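Local coordinates for germination protein (Bacillus megaterium, PDB 6O59) that probably serves in spore germination as the A subunit of a germinant receptor, this chain being the N-terminal domain of that membrane protein, at residues K33-A41 with K70-A78; I164-M174 with D183-G191. All coordinates share one frame; numbering follows the deposited sequence.

Interaction 1: residues K33-A41 with K70-A78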
loop_
_atom_site.group_PDB
_atom_site.type_symbol
_atom_site.label_atom_id
_atom_site.label_comp_id
_atom_site.label_asym_id
_atom_site.label_seq_id
_atom_site.Cartn_x
_atom_site.Cartn_y
_atom_site.Cartn_z
ATOM N N LYS A 33 6.772 16.868 13.929
ATOM C CA LYS A 33 6.313 18.109 14.517
ATOM C C LYS A 33 6.990 19.277 13.851
ATOM O O LYS A 33 8.145 19.181 13.427
ATOM C CB LYS A 33 6.547 18.114 16.029
ATOM C CG LYS A 33 5.248 18.006 16.797
ATOM C CD LYS A 33 5.221 16.858 17.777
ATOM C CE LYS A 33 3.871 16.797 18.449
ATOM N NZ LYS A 33 3.669 15.516 19.174
ATOM N N ILE A 34 6.242 20.370 13.727
ATOM C CA ILE A 34 6.692 21.605 13.116
ATOM C C ILE A 34 6.295 22.792 14.036
ATOM O O ILE A 34 5.553 22.625 15.014
ATOM C CB ILE A 34 6.145 21.680 11.657
ATOM C CG1 ILE A 34 7.201 22.279 10.696
ATOM C CG2 ILE A 34 4.778 22.354 11.521
ATOM C CD1 ILE A 34 8.195 21.167 9.994
ATOM N N GLY A 35 6.849 23.955 13.744
ATOM C CA GLY A 35 6.598 25.153 14.529
ATOM C C GLY A 35 7.753 25.494 15.443
ATOM O O GLY A 35 8.749 24.757 15.496
ATOM N N VAL A 36 7.611 26.621 16.168
ATOM C CA VAL A 36 8.608 27.169 17.096
ATOM C C VAL A 36 8.948 26.132 18.197
ATOM O O VAL A 36 10.047 25.563 18.174
ATOM C CB VAL A 36 8.155 28.534 17.696
ATOM C CG1 VAL A 36 9.248 29.145 18.575
ATOM C CG2 VAL A 36 7.746 29.515 16.596
ATOM N N ASN A 37 7.997 25.865 19.121
ATOM C CA ASN A 37 8.171 24.924 20.232
ATOM C C ASN A 37 7.686 23.495 19.874
ATOM O O ASN A 37 7.355 22.715 20.778
ATOM C CB ASN A 37 7.441 25.453 21.479
ATOM C CG ASN A 37 7.948 26.781 21.990
ATOM O OD1 ASN A 37 9.061 27.231 21.678
ATOM N ND2 ASN A 37 7.134 27.441 22.800
ATOM N N ASN A 38 7.691 23.151 18.555
ATOM C CA ASN A 38 7.255 21.869 17.969
ATOM C C ASN A 38 5.827 21.525 18.451
ATOM O O ASN A 38 5.540 20.396 18.861
ATOM C CB ASN A 38 8.263 20.746 18.267
ATOM C CG ASN A 38 9.599 20.988 17.617
ATOM O OD1 ASN A 38 9.791 20.755 16.415
ATOM N ND2 ASN A 38 10.547 21.485 18.397
ATOM N N SER A 39 4.951 22.547 18.423
ATOM C CA SER A 39 3.555 22.495 18.863
ATOM C C SER A 39 2.636 21.925 17.786
ATOM O O SER A 39 1.616 21.317 18.114
ATOM C CB SER A 39 3.077 23.895 19.237
ATOM O OG SER A 39 3.049 24.757 18.108
ATOM N N LEU A 40 2.975 22.152 16.511
ATOM C CA LEU A 40 2.124 21.729 15.421
ATOM C C LEU A 40 2.492 20.344 14.907
ATOM O O LEU A 40 3.571 20.148 14.354
ATOM C CB LEU A 40 2.187 22.770 14.302
ATOM C CG LEU A 40 1.010 22.837 13.348
ATOM C CD1 LEU A 40 -0.275 23.186 14.063
ATOM C CD2 LEU A 40 1.274 23.862 12.290
ATOM N N ALA A 41 1.576 19.382 15.086
ATOM C CA ALA A 41 1.751 18.017 14.612
ATOM C C ALA A 41 1.483 17.952 13.122
ATOM O O ALA A 41 0.565 18.605 12.632
ATOM C CB ALA A 41 0.815 17.079 15.351
ATOM N N LYS A 70 10.575 30.641 11.663
ATOM C CA LYS A 70 10.191 31.721 12.565
ATOM C C LYS A 70 9.351 32.763 11.803
ATOM O O LYS A 70 8.428 33.327 12.400
ATOM C CB LYS A 70 11.461 32.351 13.202
ATOM C CG LYS A 70 11.322 33.745 13.853
ATOM C CD LYS A 70 10.442 33.801 15.115
ATOM C CE LYS A 70 11.174 33.465 16.392
ATOM N NZ LYS A 70 11.199 32.000 16.642
ATOM N N ASN A 71 9.663 33.006 10.497
ATOM C CA ASN A 71 8.961 33.972 9.626
ATOM C C ASN A 71 7.446 33.789 9.761
ATOM O O ASN A 71 6.753 34.734 10.154
ATOM C CB ASN A 71 9.409 33.846 8.169
ATOM C CG ASN A 71 8.984 35.006 7.308
ATOM O OD1 ASN A 71 9.590 36.085 7.333
ATOM N ND2 ASN A 71 7.932 34.807 6.525
ATOM N N ASP A 72 6.951 32.563 9.506
ATOM C CA ASP A 72 5.564 32.213 9.759
ATOM C C ASP A 72 5.584 31.272 10.928
ATOM O O ASP A 72 6.047 30.130 10.818
ATOM C CB ASP A 72 4.828 31.621 8.544
ATOM C CG ASP A 72 3.441 31.062 8.857
ATOM O OD1 ASP A 72 3.252 29.831 8.730
ATOM O OD2 ASP A 72 2.547 31.858 9.232
ATOM N N LEU A 73 5.140 31.788 12.073
ATOM C CA LEU A 73 5.081 31.056 13.330
ATOM C C LEU A 73 3.864 30.093 13.308
ATOM O O LEU A 73 2.947 30.184 14.135
ATOM C CB LEU A 73 5.095 32.000 14.567
ATOM C CG LEU A 73 4.254 33.283 14.539
ATOM C CD1 LEU A 73 3.634 33.542 15.891
ATOM C CD2 LEU A 73 5.089 34.485 14.108
ATOM N N ASN A 74 3.886 29.185 12.304
ATOM C CA ASN A 74 2.991 28.066 12.011
ATOM C C ASN A 74 1.467 28.378 12.090
ATOM O O ASN A 74 1.030 29.524 11.969
ATOM C CB ASN A 74 3.342 26.859 12.941
ATOM C CG ASN A 74 3.087 27.025 14.438
ATOM O OD1 ASN A 74 1.976 26.809 14.942
ATOM N ND2 ASN A 74 4.124 27.380 15.191
ATOM N N ASP A 75 0.690 27.278 12.172
ATOM C CA ASP A 75 -0.745 27.065 12.342
ATOM C C ASP A 75 -1.600 27.453 11.144
ATOM O O ASP A 75 -2.435 26.644 10.745
ATOM C CB ASP A 75 -1.292 27.747 13.606
ATOM C CG ASP A 75 -1.821 26.751 14.625
ATOM O OD1 ASP A 75 -1.247 26.675 15.734
ATOM O OD2 ASP A 75 -2.800 26.034 14.306
ATOM N N GLN A 76 -1.439 28.669 10.598
ATOM C CA GLN A 76 -2.302 29.135 9.513
ATOM C C GLN A 76 -1.649 29.015 8.136
ATOM O O GLN A 76 -2.285 28.473 7.229
ATOM C CB GLN A 76 -2.800 30.581 9.740
ATOM C CG GLN A 76 -2.490 31.216 11.115
ATOM C CD GLN A 76 -3.223 30.632 12.310
ATOM O OE1 GLN A 76 -4.185 29.860 12.194
ATOM N NE2 GLN A 76 -2.770 30.998 13.502
ATOM N N ASN A 77 -0.403 29.503 7.970
ATOM C CA ASN A 77 0.292 29.461 6.677
ATOM C C ASN A 77 1.312 28.293 6.556
ATOM O O ASN A 77 1.939 28.152 5.503
ATOM C CB ASN A 77 0.991 30.799 6.413
ATOM N N ALA A 78 1.434 27.440 7.600
ATOM C CA ALA A 78 2.386 26.319 7.685
ATOM C C ALA A 78 2.518 25.524 6.388
ATOM O O ALA A 78 3.631 25.389 5.890
ATOM C CB ALA A 78 2.014 25.383 8.824
#
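The flat amide of Asn74 turns one face toward the hairpin bend of residues 35-39 and the start of the strand beyond it. Leu40 CB lies over that face. Gly35 CA comes in from the same side but nearer the rim, 4.0 Å from Asn74 CG, and Ser39 OG approaches that side past another part of the rim. Asn74 CG stands between its own backbone N and carbonyl carbon (chi1 67°), which carries the amide in toward the bend. The second flat group is the carboxylate of Asp75. Leu40 CD1 sits over its face, 3.9 Å from Asp75 CG. The other branch of Leu40 goes deeper: CD2 meets Asn74 CB at 3.7 Å and Ala78 CB at 3.9 Å. At the outer end, Val36 CG2 lies beside Leu73 CB at 4.2 Å, and the bent chain of Lys70 brings its NZ toward Val36 CG1. No hydrogen bond joins the two segments; they meet by van der Waals contact. Within the loop, Leu73 centres an inverse gamma turn. Within the hairpin, Ile34 and Leu40 bond to each other through both backbone N-H groups. This is a beta-hairpin end of an antiparallel sheet, packed against the loop that leads into helix 78-86.

Interaction 2: residues I164-M174 with D183-G191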
loop_
_atom_site.group_PDB
_atom_site.type_symbol
_atom_site.label_atom_id
_atom_site.label_comp_id
_atom_site.label_asym_id
_atom_site.label_seq_id
_atom_site.Cartn_x
_atom_site.Cartn_y
_atom_site.Cartn_z
ATOM N N ILE A 164 -2.576 -1.649 -10.346
ATOM C CA ILE A 164 -3.895 -1.450 -9.723
ATOM C C ILE A 164 -3.787 -0.236 -8.822
ATOM O O ILE A 164 -3.189 -0.328 -7.747
ATOM C CB ILE A 164 -4.379 -2.732 -8.962
ATOM C CG1 ILE A 164 -4.399 -3.974 -9.871
ATOM C CG2 ILE A 164 -5.736 -2.535 -8.280
ATOM C CD1 ILE A 164 -5.463 -4.006 -10.939
ATOM N N LYS A 165 -4.339 0.902 -9.255
ATOM C CA LYS A 165 -4.253 2.149 -8.477
ATOM C C LYS A 165 -5.596 2.493 -7.724
ATOM O O LYS A 165 -6.102 3.623 -7.768
ATOM C CB LYS A 165 -3.785 3.319 -9.374
ATOM C CG LYS A 165 -2.459 3.104 -10.096
ATOM C CD LYS A 165 -2.069 4.372 -10.857
ATOM C CE LYS A 165 -0.896 4.202 -11.799
ATOM N NZ LYS A 165 -1.270 3.507 -13.066
ATOM N N THR A 166 -6.136 1.529 -6.996
ATOM C CA THR A 166 -7.345 1.785 -6.206
ATOM C C THR A 166 -7.047 1.710 -4.688
ATOM O O THR A 166 -6.318 0.802 -4.245
ATOM C CB THR A 166 -8.508 0.835 -6.590
ATOM O OG1 THR A 166 -9.633 1.125 -5.759
ATOM C CG2 THR A 166 -8.170 -0.632 -6.434
ATOM N N PRO A 167 -7.667 2.585 -3.854
ATOM C CA PRO A 167 -7.485 2.423 -2.400
ATOM C C PRO A 167 -8.244 1.192 -1.884
ATOM O O PRO A 167 -8.062 0.800 -0.742
ATOM C CB PRO A 167 -8.048 3.726 -1.817
ATOM C CG PRO A 167 -8.991 4.231 -2.831
ATOM C CD PRO A 167 -8.573 3.717 -4.168
ATOM N N ASP A 168 -9.089 0.575 -2.740
ATOM C CA ASP A 168 -9.875 -0.616 -2.405
ATOM C C ASP A 168 -9.007 -1.883 -2.448
ATOM O O ASP A 168 -9.436 -2.934 -1.953
ATOM C CB ASP A 168 -11.111 -0.747 -3.306
ATOM C CG ASP A 168 -12.250 0.194 -2.951
ATOM O OD1 ASP A 168 -12.206 0.790 -1.848
ATOM O OD2 ASP A 168 -13.199 0.320 -3.769
ATOM N N LEU A 169 -7.767 -1.771 -2.982
ATOM C CA LEU A 169 -6.812 -2.877 -2.965
ATOM C C LEU A 169 -6.247 -2.957 -1.550
ATOM O O LEU A 169 -5.508 -2.067 -1.108
ATOM C CB LEU A 169 -5.708 -2.739 -4.024
ATOM C CG LEU A 169 -4.632 -3.843 -4.044
ATOM C CD1 LEU A 169 -5.243 -5.239 -4.137
ATOM C CD2 LEU A 169 -3.673 -3.624 -5.189
ATOM N N TRP A 170 -6.703 -3.974 -0.814
ATOM C CA TRP A 170 -6.328 -4.152 0.576
ATOM C C TRP A 170 -5.290 -5.278 0.723
ATOM O O TRP A 170 -5.443 -6.352 0.139
ATOM C CB TRP A 170 -7.577 -4.398 1.425
ATOM C CG TRP A 170 -8.465 -3.192 1.567
ATOM C CD1 TRP A 170 -8.303 -1.971 0.978
ATOM C CD2 TRP A 170 -9.670 -3.105 2.338
ATOM N NE1 TRP A 170 -9.332 -1.133 1.330
ATOM C CE2 TRP A 170 -10.189 -1.802 2.164
ATOM C CE3 TRP A 170 -10.361 -3.999 3.178
ATOM C CZ2 TRP A 170 -11.348 -1.362 2.815
ATOM C CZ3 TRP A 170 -11.523 -3.568 3.808
ATOM C CH2 TRP A 170 -12.008 -2.267 3.620
ATOM N N LEU A 171 -4.162 -4.962 1.429
ATOM C CA LEU A 171 -2.993 -5.825 1.694
ATOM C C LEU A 171 -2.930 -6.206 3.179
ATOM O O LEU A 171 -2.957 -5.319 4.027
ATOM C CB LEU A 171 -1.688 -5.115 1.277
ATOM C CG LEU A 171 -1.261 -5.123 -0.211
ATOM C CD1 LEU A 171 -2.239 -4.397 -1.116
ATOM C CD2 LEU A 171 0.063 -4.435 -0.374
ATOM N N GLU A 172 -2.868 -7.520 3.487
ATOM C CA GLU A 172 -2.904 -8.129 4.812
ATOM C C GLU A 172 -1.652 -8.968 4.984
ATOM O O GLU A 172 -1.459 -9.948 4.258
ATOM C CB GLU A 172 -4.184 -8.983 4.943
ATOM C CG GLU A 172 -4.581 -9.302 6.363
ATOM C CD GLU A 172 -5.698 -10.323 6.488
ATOM O OE1 GLU A 172 -6.668 -10.258 5.694
ATOM O OE2 GLU A 172 -5.602 -11.189 7.387
ATOM N N SER A 173 -0.774 -8.541 5.889
ATOM C CA SER A 173 0.465 -9.243 6.201
ATOM C C SER A 173 0.242 -10.243 7.315
ATOM O O SER A 173 -0.501 -9.968 8.258
ATOM C CB SER A 173 1.563 -8.261 6.574
ATOM O OG SER A 173 1.956 -7.573 5.397
ATOM N N MET A 174 0.836 -11.429 7.189
ATOM C CA MET A 174 0.697 -12.482 8.199
ATOM C C MET A 174 1.930 -13.399 8.193
ATOM O O MET A 174 2.780 -13.307 7.304
ATOM C CB MET A 174 -0.633 -13.278 8.055
ATOM C CG MET A 174 -0.803 -14.011 6.744
ATOM S SD MET A 174 -2.541 -14.291 6.319
ATOM C CE MET A 174 -3.004 -15.611 7.537
ATOM N N ASP A 183 6.920 -15.103 6.329
ATOM C CA ASP A 183 6.169 -13.877 6.093
ATOM C C ASP A 183 5.441 -13.978 4.769
ATOM O O ASP A 183 5.993 -14.455 3.773
ATOM C CB ASP A 183 7.071 -12.643 6.155
ATOM C CG ASP A 183 7.525 -12.352 7.563
ATOM O OD1 ASP A 183 6.717 -11.826 8.344
ATOM O OD2 ASP A 183 8.682 -12.682 7.892
ATOM N N VAL A 184 4.176 -13.568 4.790
ATOM C CA VAL A 184 3.259 -13.640 3.668
ATOM C C VAL A 184 2.406 -12.373 3.623
ATOM O O VAL A 184 1.997 -11.885 4.678
ATOM C CB VAL A 184 2.391 -14.929 3.847
ATOM C CG1 VAL A 184 0.992 -14.788 3.259
ATOM C CG2 VAL A 184 3.097 -16.142 3.265
ATOM N N THR A 185 2.126 -11.853 2.409
ATOM C CA THR A 185 1.200 -10.739 2.225
ATOM C C THR A 185 0.079 -11.208 1.267
ATOM O O THR A 185 0.339 -11.701 0.169
ATOM C CB THR A 185 1.893 -9.433 1.809
ATOM O OG1 THR A 185 2.672 -8.973 2.913
ATOM C CG2 THR A 185 0.889 -8.335 1.442
ATOM N N LEU A 186 -1.155 -11.073 1.737
ATOM C CA LEU A 186 -2.412 -11.398 1.064
ATOM C C LEU A 186 -3.009 -10.118 0.424
ATOM O O LEU A 186 -2.977 -9.062 1.043
ATOM C CB LEU A 186 -3.346 -11.962 2.145
ATOM C CG LEU A 186 -4.661 -12.613 1.720
ATOM C CD1 LEU A 186 -5.000 -13.740 2.643
ATOM C CD2 LEU A 186 -5.810 -11.615 1.744
ATOM N N MET A 187 -3.561 -10.223 -0.788
ATOM C CA MET A 187 -4.181 -9.128 -1.545
ATOM C C MET A 187 -5.569 -9.485 -2.065
ATOM O O MET A 187 -5.768 -10.595 -2.561
ATOM C CB MET A 187 -3.323 -8.798 -2.773
ATOM C CG MET A 187 -2.402 -7.677 -2.613
ATOM S SD MET A 187 -1.572 -7.570 -4.210
ATOM C CE MET A 187 -0.067 -6.793 -3.725
ATOM N N TYR A 188 -6.487 -8.506 -2.061
ATOM C CA TYR A 188 -7.837 -8.619 -2.615
ATOM C C TYR A 188 -8.406 -7.218 -2.805
ATOM O O TYR A 188 -8.005 -6.303 -2.080
ATOM C CB TYR A 188 -8.758 -9.494 -1.730
ATOM C CG TYR A 188 -9.057 -8.909 -0.365
ATOM C CD1 TYR A 188 -8.178 -9.081 0.703
ATOM C CD2 TYR A 188 -10.238 -8.197 -0.135
ATOM C CE1 TYR A 188 -8.449 -8.536 1.960
ATOM C CE2 TYR A 188 -10.518 -7.647 1.117
ATOM C CZ TYR A 188 -9.624 -7.820 2.162
ATOM O OH TYR A 188 -9.919 -7.273 3.391
ATOM N N ILE A 189 -9.336 -7.044 -3.772
ATOM C CA ILE A 189 -9.961 -5.743 -3.964
ATOM C C ILE A 189 -11.283 -5.783 -3.215
ATOM O O ILE A 189 -12.226 -6.484 -3.622
ATOM C CB ILE A 189 -10.119 -5.261 -5.447
ATOM C CG1 ILE A 189 -8.760 -5.209 -6.182
ATOM C CG2 ILE A 189 -10.811 -3.881 -5.502
ATOM C CD1 ILE A 189 -8.835 -5.002 -7.703
ATOM N N HIS A 190 -11.335 -5.035 -2.107
ATOM C CA HIS A 190 -12.517 -4.868 -1.267
ATOM C C HIS A 190 -13.701 -4.361 -2.115
ATOM O O HIS A 190 -13.573 -3.361 -2.821
ATOM C CB HIS A 190 -12.190 -3.884 -0.137
ATOM C CG HIS A 190 -13.398 -3.399 0.587
ATOM N ND1 HIS A 190 -14.006 -4.166 1.550
ATOM C CD2 HIS A 190 -14.095 -2.252 0.429
ATOM C CE1 HIS A 190 -15.047 -3.463 1.961
ATOM N NE2 HIS A 190 -15.144 -2.307 1.309
ATOM N N GLY A 191 -14.817 -5.069 -2.066
ATOM C CA GLY A 191 -15.997 -4.693 -2.841
ATOM C C GLY A 191 -16.142 -5.447 -4.146
ATOM O O GLY A 191 -17.243 -5.515 -4.699
HETATM O O HOH W 1 4.421 -10.580 7.693
#
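Glu172 and Leu186 exchange two backbone hydrogen bonds, and Leu186 N to Glu172 O is 2.8 Å. Met174 with Val184 and Trp170 with Tyr188 are paired in the same way, though the Tyr188 N to Trp170 O bond is longer at 3.3 Å. His190 N continues the pattern past the strand end, bonding to Asp168 O. Between the hydrogen-bonded pairs, Ser173 OG and Thr185 OG1 share a hydrogen bond of 2.9 Å. A water joins Met174 O to Asp183 OD1, which also forms a salt bridge with Lys175. Glu172 OE1 is held by Arg202 of helix 195-206, and Ser173 OG also bonds to Ser25 OG.

The aromatic groups gather at the other end. The imidazole of His190 lies over the six-membered ring of Trp170 as an offset stack, with centroids 4.0 Å apart and planes at 9°. His190 CB also rests over this ring, 3.6 Å from its centroid, in a CH-pi contact. Tyr188 OH comes to the edge of the indole, in its plane, while Trp170 CB sits 4.0 Å above the plane of the phenol ring, toward its rim. With chi1 at 66°, Tyr188 swings its ring across to Trp170.

On the opposite face, Leu171 CD1 packs on Met187 CG at 3.6 Å, and Leu169 CD1 lies against Ile189 CG1. Helices 153-163 and 240-248 cover this side. The pairing is that of an antiparallel beta hairpin, strands 169-176 and 182-189, within a five-stranded sheet with helices packed on both faces.

How the interactions relate
The two interactions hold different elements, with centres about 36 Å and nearest atoms about 22 Å apart. Interaction 1 is peripheral, its centre about 30 Å from the centre of the chain, and most of its touching residues are exposed. The centre of interaction 2 lies about 8 Å from the chain centre, and about half of its touching residues are buried. Each involves the first hairpin of a five-stranded antiparallel sheet, and both sheets follow the strand order 1-2-4-5-3. Residues 33-41 offer one hairpin bend to a loop, by packing without hydrogen bonds. Residues 164-174 and 183-191 contain the paired strands of the other, joined by backbone bonds and packed between helices.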